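Local structure of negative regulator of ofd1 (Schizosaccharomyces pombe, 3QTM) at residues I234-V239 with V276-V281; N241-F246 with S269-N274. The protein supports correct translation termination and controls hypoxic gene expression, stabilising the transcription factor Sre1N and directly inhibiting ofd1. One frame throughout, in Å; residues are numbered along the deposited sequence.

Contact 1 (I234-V239 with V276-V281)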
loop_
_atom_site.group_PDB
_atom_site.type_symbol
_atom_site.label_atom_id
_atom_site.label_comp_id
_atom_site.label_asym_id
_atom_site.label_seq_id
_atom_site.Cartn_x
_atom_site.Cartn_y
_atom_site.Cartn_z
ATOM N N ILE A 234 8.009 -1.587 -7.512
ATOM C CA ILE A 234 6.992 -1.969 -6.543
ATOM C C ILE A 234 5.896 -0.901 -6.456
ATOM O O ILE A 234 4.704 -1.216 -6.477
ATOM C CB ILE A 234 7.593 -2.214 -5.136
ATOM C CG1 ILE A 234 8.699 -3.284 -5.210
ATOM C CG2 ILE A 234 6.478 -2.594 -4.148
ATOM C CD1 ILE A 234 9.318 -3.650 -3.868
ATOM N N ALA A 235 6.317 0.359 -6.358
ATOM C CA ALA A 235 5.401 1.505 -6.321
ATOM C C ALA A 235 4.542 1.626 -7.595
ATOM O O ALA A 235 3.327 1.816 -7.521
ATOM C CB ALA A 235 6.200 2.803 -6.095
ATOM N N GLN A 236 5.184 1.526 -8.756
ATOM C CA GLN A 236 4.480 1.673 -10.028
ATOM C C GLN A 236 3.512 0.514 -10.257
ATOM O O GLN A 236 2.421 0.716 -10.781
ATOM C CB GLN A 236 5.458 1.807 -11.199
ATOM C CG GLN A 236 6.270 3.100 -11.212
ATOM C CD GLN A 236 5.427 4.347 -11.499
ATOM O OE1 GLN A 236 4.217 4.270 -11.738
ATOM N NE2 GLN A 236 6.072 5.503 -11.473
ATOM N N GLU A 237 3.898 -0.693 -9.843
ATOM C CA GLU A 237 2.982 -1.837 -9.879
ATOM C C GLU A 237 1.721 -1.595 -9.041
ATOM O O GLU A 237 0.614 -1.990 -9.438
ATOM C CB GLU A 237 3.673 -3.119 -9.406
ATOM C CG GLU A 237 4.824 -3.585 -10.289
ATOM C CD GLU A 237 4.367 -4.483 -11.422
ATOM O OE1 GLU A 237 3.228 -4.299 -11.906
ATOM O OE2 GLU A 237 5.143 -5.380 -11.826
ATOM N N ALA A 238 1.882 -0.963 -7.878
ATOM C CA ALA A 238 0.728 -0.661 -7.031
ATOM C C ALA A 238 -0.131 0.426 -7.688
ATOM O O ALA A 238 -1.359 0.412 -7.599
ATOM C CB ALA A 238 1.167 -0.224 -5.633
ATOM N N VAL A 239 0.516 1.384 -8.338
ATOM C CA VAL A 239 -0.230 2.396 -9.083
ATOM C C VAL A 239 -0.966 1.768 -10.278
ATOM O O VAL A 239 -2.149 2.009 -10.475
ATOM C CB VAL A 239 0.673 3.536 -9.548
ATOM C CG1 VAL A 239 -0.095 4.476 -10.477
ATOM C CG2 VAL A 239 1.229 4.273 -8.337
ATOM N N VAL A 276 -2.093 2.245 -19.302
ATOM C CA VAL A 276 -1.124 2.086 -20.384
ATOM C C VAL A 276 0.119 2.911 -20.113
ATOM O O VAL A 276 1.246 2.438 -20.294
ATOM C CB VAL A 276 -1.716 2.483 -21.753
ATOM C CG1 VAL A 276 -0.626 2.450 -22.832
ATOM C CG2 VAL A 276 -2.858 1.551 -22.116
ATOM N N ASP A 277 -0.088 4.150 -19.671
ATOM C CA ASP A 277 1.027 5.053 -19.415
ATOM C C ASP A 277 1.941 4.466 -18.350
ATOM O O ASP A 277 3.163 4.434 -18.510
ATOM C CB ASP A 277 0.515 6.426 -18.986
ATOM C CG ASP A 277 -0.286 7.122 -20.089
ATOM O OD1 ASP A 277 -0.075 6.792 -21.277
ATOM O OD2 ASP A 277 -1.122 7.998 -19.772
ATOM N N THR A 278 1.326 3.986 -17.274
ATOM C CA THR A 278 2.057 3.423 -16.151
ATOM C C THR A 278 2.712 2.085 -16.513
ATOM O O THR A 278 3.842 1.819 -16.105
ATOM C CB THR A 278 1.157 3.299 -14.893
ATOM O OG1 THR A 278 0.789 4.613 -14.442
ATOM C CG2 THR A 278 1.877 2.540 -13.754
ATOM N N TRP A 279 2.020 1.257 -17.289
ATOM C CA TRP A 279 2.645 0.026 -17.797
ATOM C C TRP A 279 3.931 0.339 -18.575
ATOM O O TRP A 279 4.926 -0.365 -18.446
ATOM C CB TRP A 279 1.686 -0.795 -18.668
ATOM C CG TRP A 279 2.341 -2.051 -19.192
ATOM C CD1 TRP A 279 2.335 -3.289 -18.609
ATOM C CD2 TRP A 279 3.127 -2.174 -20.384
ATOM N NE1 TRP A 279 3.060 -4.178 -19.375
ATOM C CE2 TRP A 279 3.558 -3.515 -20.467
ATOM C CE3 TRP A 279 3.505 -1.282 -21.393
ATOM C CZ2 TRP A 279 4.344 -3.981 -21.520
ATOM C CZ3 TRP A 279 4.285 -1.746 -22.434
ATOM C CH2 TRP A 279 4.692 -3.087 -22.493
ATOM N N ASN A 280 3.902 1.404 -19.375
ATOM C CA ASN A 280 5.087 1.829 -20.123
ATOM C C ASN A 280 6.256 2.230 -19.222
ATOM O O ASN A 280 7.414 1.928 -19.521
ATOM C CB ASN A 280 4.754 2.958 -21.120
ATOM C CG ASN A 280 4.247 2.423 -22.452
ATOM O OD1 ASN A 280 3.153 2.765 -22.896
ATOM N ND2 ASN A 280 5.035 1.555 -23.082
ATOM N N VAL A 281 5.955 2.915 -18.122
ATOM C CA VAL A 281 6.990 3.254 -17.156
ATOM C C VAL A 281 7.591 1.959 -16.593
ATOM O O VAL A 281 8.802 1.827 -16.481
ATOM C CB VAL A 281 6.427 4.100 -16.004
ATOM C CG1 VAL A 281 7.429 4.170 -14.852
ATOM C CG2 VAL A 281 6.023 5.515 -16.507
HETATM O O HOH W 1 2.630 5.927 -13.205
#

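Contact 2 (N241-F246 with S269-N274)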
loop_
_atom_site.group_PDB
_atom_site.type_symbol
_atom_site.label_atom_id
_atom_site.label_comp_id
_atom_site.label_asym_id
_atom_site.label_seq_id
_atom_site.Cartn_x
_atom_site.Cartn_y
_atom_site.Cartn_z
ATOM N N ASN A 241 -2.031 -1.226 -10.546
ATOM C CA ASN A 241 -3.156 -1.943 -9.944
ATOM C C ASN A 241 -4.349 -1.055 -9.575
ATOM O O ASN A 241 -5.504 -1.409 -9.819
ATOM C CB ASN A 241 -2.706 -2.708 -8.702
ATOM C CG ASN A 241 -3.859 -3.419 -8.015
ATOM O OD1 ASN A 241 -4.474 -4.313 -8.594
ATOM N ND2 ASN A 241 -4.164 -3.019 -6.780
ATOM N N ASN A 242 -4.082 0.092 -8.965
ATOM C CA ASN A 242 -5.169 1.014 -8.646
ATOM C C ASN A 242 -5.866 1.552 -9.906
ATOM O O ASN A 242 -7.096 1.625 -9.952
ATOM C CB ASN A 242 -4.693 2.137 -7.722
ATOM C CG ASN A 242 -4.504 1.661 -6.264
ATOM O OD1 ASN A 242 -5.468 1.519 -5.509
ATOM N ND2 ASN A 242 -3.252 1.420 -5.874
ATOM N N TYR A 243 -5.095 1.904 -10.934
ATOM C CA TYR A 243 -5.703 2.356 -12.190
ATOM C C TYR A 243 -6.611 1.293 -12.817
ATOM O O TYR A 243 -7.738 1.587 -13.217
ATOM C CB TYR A 243 -4.652 2.794 -13.207
ATOM C CG TYR A 243 -3.897 4.031 -12.797
ATOM C CD1 TYR A 243 -4.363 4.838 -11.770
ATOM C CD2 TYR A 243 -2.725 4.405 -13.450
ATOM C CE1 TYR A 243 -3.677 5.975 -11.385
ATOM C CE2 TYR A 243 -2.034 5.545 -13.072
ATOM C CZ TYR A 243 -2.517 6.326 -12.040
ATOM O OH TYR A 243 -1.833 7.461 -11.662
ATOM N N THR A 244 -6.117 0.062 -12.912
ATOM C CA THR A 244 -6.881 -0.972 -13.587
ATOM C C THR A 244 -8.110 -1.321 -12.772
ATOM O O THR A 244 -9.131 -1.716 -13.319
ATOM C CB THR A 244 -6.042 -2.234 -13.849
ATOM O OG1 THR A 244 -5.540 -2.738 -12.610
ATOM C CG2 THR A 244 -4.867 -1.903 -14.770
ATOM N N THR A 245 -8.022 -1.166 -11.458
ATOM C CA THR A 245 -9.173 -1.472 -10.614
ATOM C C THR A 245 -10.254 -0.415 -10.777
ATOM O O THR A 245 -11.443 -0.724 -10.796
ATOM C CB THR A 245 -8.790 -1.584 -9.139
ATOM O OG1 THR A 245 -7.805 -2.610 -8.991
ATOM C CG2 THR A 245 -10.015 -1.931 -8.299
ATOM N N PHE A 246 -9.842 0.838 -10.903
ATOM C CA PHE A 246 -10.815 1.890 -11.112
ATOM C C PHE A 246 -11.499 1.685 -12.467
ATOM O O PHE A 246 -12.721 1.824 -12.594
ATOM C CB PHE A 246 -10.166 3.264 -11.032
ATOM C CG PHE A 246 -10.981 4.256 -10.271
ATOM C CD1 PHE A 246 -12.364 4.225 -10.335
ATOM C CD2 PHE A 246 -10.373 5.224 -9.492
ATOM C CE1 PHE A 246 -13.131 5.139 -9.628
ATOM C CE2 PHE A 246 -11.135 6.146 -8.782
ATOM C CZ PHE A 246 -12.514 6.103 -8.852
ATOM N N SER A 269 -12.279 4.476 -19.952
ATOM C CA SER A 269 -11.222 4.613 -20.947
ATOM C C SER A 269 -10.074 5.491 -20.470
ATOM O O SER A 269 -8.919 5.248 -20.815
ATOM C CB SER A 269 -11.786 5.162 -22.263
ATOM O OG SER A 269 -12.755 4.275 -22.794
ATOM N N SER A 270 -10.384 6.519 -19.691
ATOM C CA SER A 270 -9.330 7.344 -19.116
ATOM C C SER A 270 -8.452 6.518 -18.189
ATOM O O SER A 270 -7.223 6.648 -18.184
ATOM C CB SER A 270 -9.910 8.523 -18.344
ATOM O OG SER A 270 -9.730 9.717 -19.067
ATOM N N TRP A 271 -9.087 5.673 -17.391
ATOM C CA TRP A 271 -8.330 4.871 -16.443
ATOM C C TRP A 271 -7.511 3.799 -17.153
ATOM O O TRP A 271 -6.372 3.528 -16.770
ATOM C CB TRP A 271 -9.246 4.290 -15.366
ATOM C CG TRP A 271 -9.714 5.353 -14.443
ATOM C CD1 TRP A 271 -10.995 5.794 -14.271
ATOM C CD2 TRP A 271 -8.894 6.151 -13.585
ATOM N NE1 TRP A 271 -11.024 6.813 -13.350
ATOM C CE2 TRP A 271 -9.747 7.051 -12.913
ATOM C CE3 TRP A 271 -7.517 6.189 -13.316
ATOM C CZ2 TRP A 271 -9.270 7.973 -11.978
ATOM C CZ3 TRP A 271 -7.047 7.110 -12.397
ATOM C CH2 TRP A 271 -7.921 7.990 -11.740
ATOM N N LEU A 272 -8.080 3.213 -18.201
ATOM C CA LEU A 272 -7.363 2.210 -18.978
ATOM C C LEU A 272 -6.141 2.828 -19.647
ATOM O O LEU A 272 -5.056 2.233 -19.657
ATOM C CB LEU A 272 -8.284 1.551 -20.007
ATOM C CG LEU A 272 -9.338 0.627 -19.391
ATOM C CD1 LEU A 272 -10.340 0.122 -20.432
ATOM C CD2 LEU A 272 -8.669 -0.532 -18.670
ATOM N N ASN A 273 -6.302 4.038 -20.175
ATOM C CA ASN A 273 -5.174 4.741 -20.779
ATOM C C ASN A 273 -4.115 5.219 -19.779
ATOM O O ASN A 273 -2.931 5.255 -20.104
ATOM C CB ASN A 273 -5.662 5.901 -21.650
ATOM C CG ASN A 273 -6.014 5.450 -23.051
ATOM O OD1 ASN A 273 -5.241 4.732 -23.692
ATOM N ND2 ASN A 273 -7.187 5.851 -23.528
ATOM N N ASN A 274 -4.545 5.601 -18.576
ATOM C CA ASN A 274 -3.614 5.845 -17.474
ATOM C C ASN A 274 -2.804 4.578 -17.182
ATOM O O ASN A 274 -1.600 4.630 -16.913
ATOM C CB ASN A 274 -4.372 6.263 -16.215
ATOM C CG ASN A 274 -4.879 7.695 -16.284
ATOM O OD1 ASN A 274 -4.280 8.548 -16.943
ATOM N ND2 ASN A 274 -5.984 7.963 -15.595
#

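Contact 1 (I234-V239 with V276-V281)
Q236 and T278 face each other in an antiparallel helical hairpin, a pair of helices where a threonine methyl and a bridging water lie between the two residues. The T278 methyl does the touching: CG2 lies 3.5 Å from the side-chain oxygen OE1 of Q236 and equally close to that residue's backbone O. With OG1 beside the backbone N (chi1 -66°), the methyl CG2 falls anti to N and turns toward Q236. A water bridges the two side chains, 2.6 Å from T278 OG1 and donating to Q236 OE1 at 2.7 Å; T278 OG1 also makes a weak hydrogen bond with N274 O in its own helix. The hairpin belongs to the C-terminal family region of this all-helical, tetratricopeptide-repeat-related protein, and the axes of segments 234-239 and 276-281, on helices 229-254 and 262-285, approach to 9.5 Å. A bend at chi2 (-69°) lays the Q236 chain across V281 at about a right angle, with NE2 3.9 Å from V281 CG1. V239, nearly one turn further along its helix, adds a looser touch, its CG1 4.1 Å from T278 OG1. On the flanks, Q236 and V239 also rest on helix 213-220, through L219 and W218 respectively, while W279, pointing away from this interface, packs on helix 292-305.

Contact 2 (N241-F246 with S269-N274)
F246 and W271 lie nearly flat against each other, an offset stack in which the phenylalanine ring covers the five-membered ring of the indole with centroids 4.6 Å apart and planes only 7° from parallel. The displacement is plain from the atoms: F246 CD2 comes to 3.9 Å from W271 CZ2, toward the benzo half, while F246 CB stands almost straight over the pyrrole half, 4.0 Å from its centroid, as a CH-pi contact. CB is set there by the backbone, and chi1 of -138°, well off the staggered positions, swings the F246 ring over the same indole. Y243 meets another part of W271. Its CD1 comes to 3.6 Å from W271 CZ3, the ring planes inclined at 39°, an oblique meeting. Both side chains leave their helices in the same way, CG beside the backbone N (chi1 -67° in Y243), and they cross at about a right angle. Over a face of the tyrosine ring lies N274, whose CB is 4.1 Å from the ring centroid, and the backbone O of N274 lies 3.6 Å from Y243 CD2. Replacing W271 with alanine would probably strip F246 of its stacking partner, leave its ring less firmly fixed, and open a gap beside Y243 CD1. F246 continues the aromatic run within its own helix by meeting the ring of Y250, and W271 also touches A247. Y243, F246 and W271 thus form an aromatic cluster between two antiparallel helices, packing of the kind that joins neighbouring helices in an all-helical, tetratricopeptide-repeat-like fold.

Contacts 1 and 2 are successive levels of one interface, between helix 229-254 and helix 262-285, with centres about 10 Å apart. In chain order the segments run 234-239, 241-246, 269-274 and 276-281, so contact 2 is the inner pair, nearer the connection between the helices, and contact 1 the outer. The segment axes draw apart from 8.1 Å at contact 2 to 9.5 Å at contact 1, as aromatic packing gives way to a water-bridged level. The two levels touch where T278 OG1 packs 3.3 Å from Y243 CE2. Together they join two consecutive helices of the C-terminal family region along much of their length.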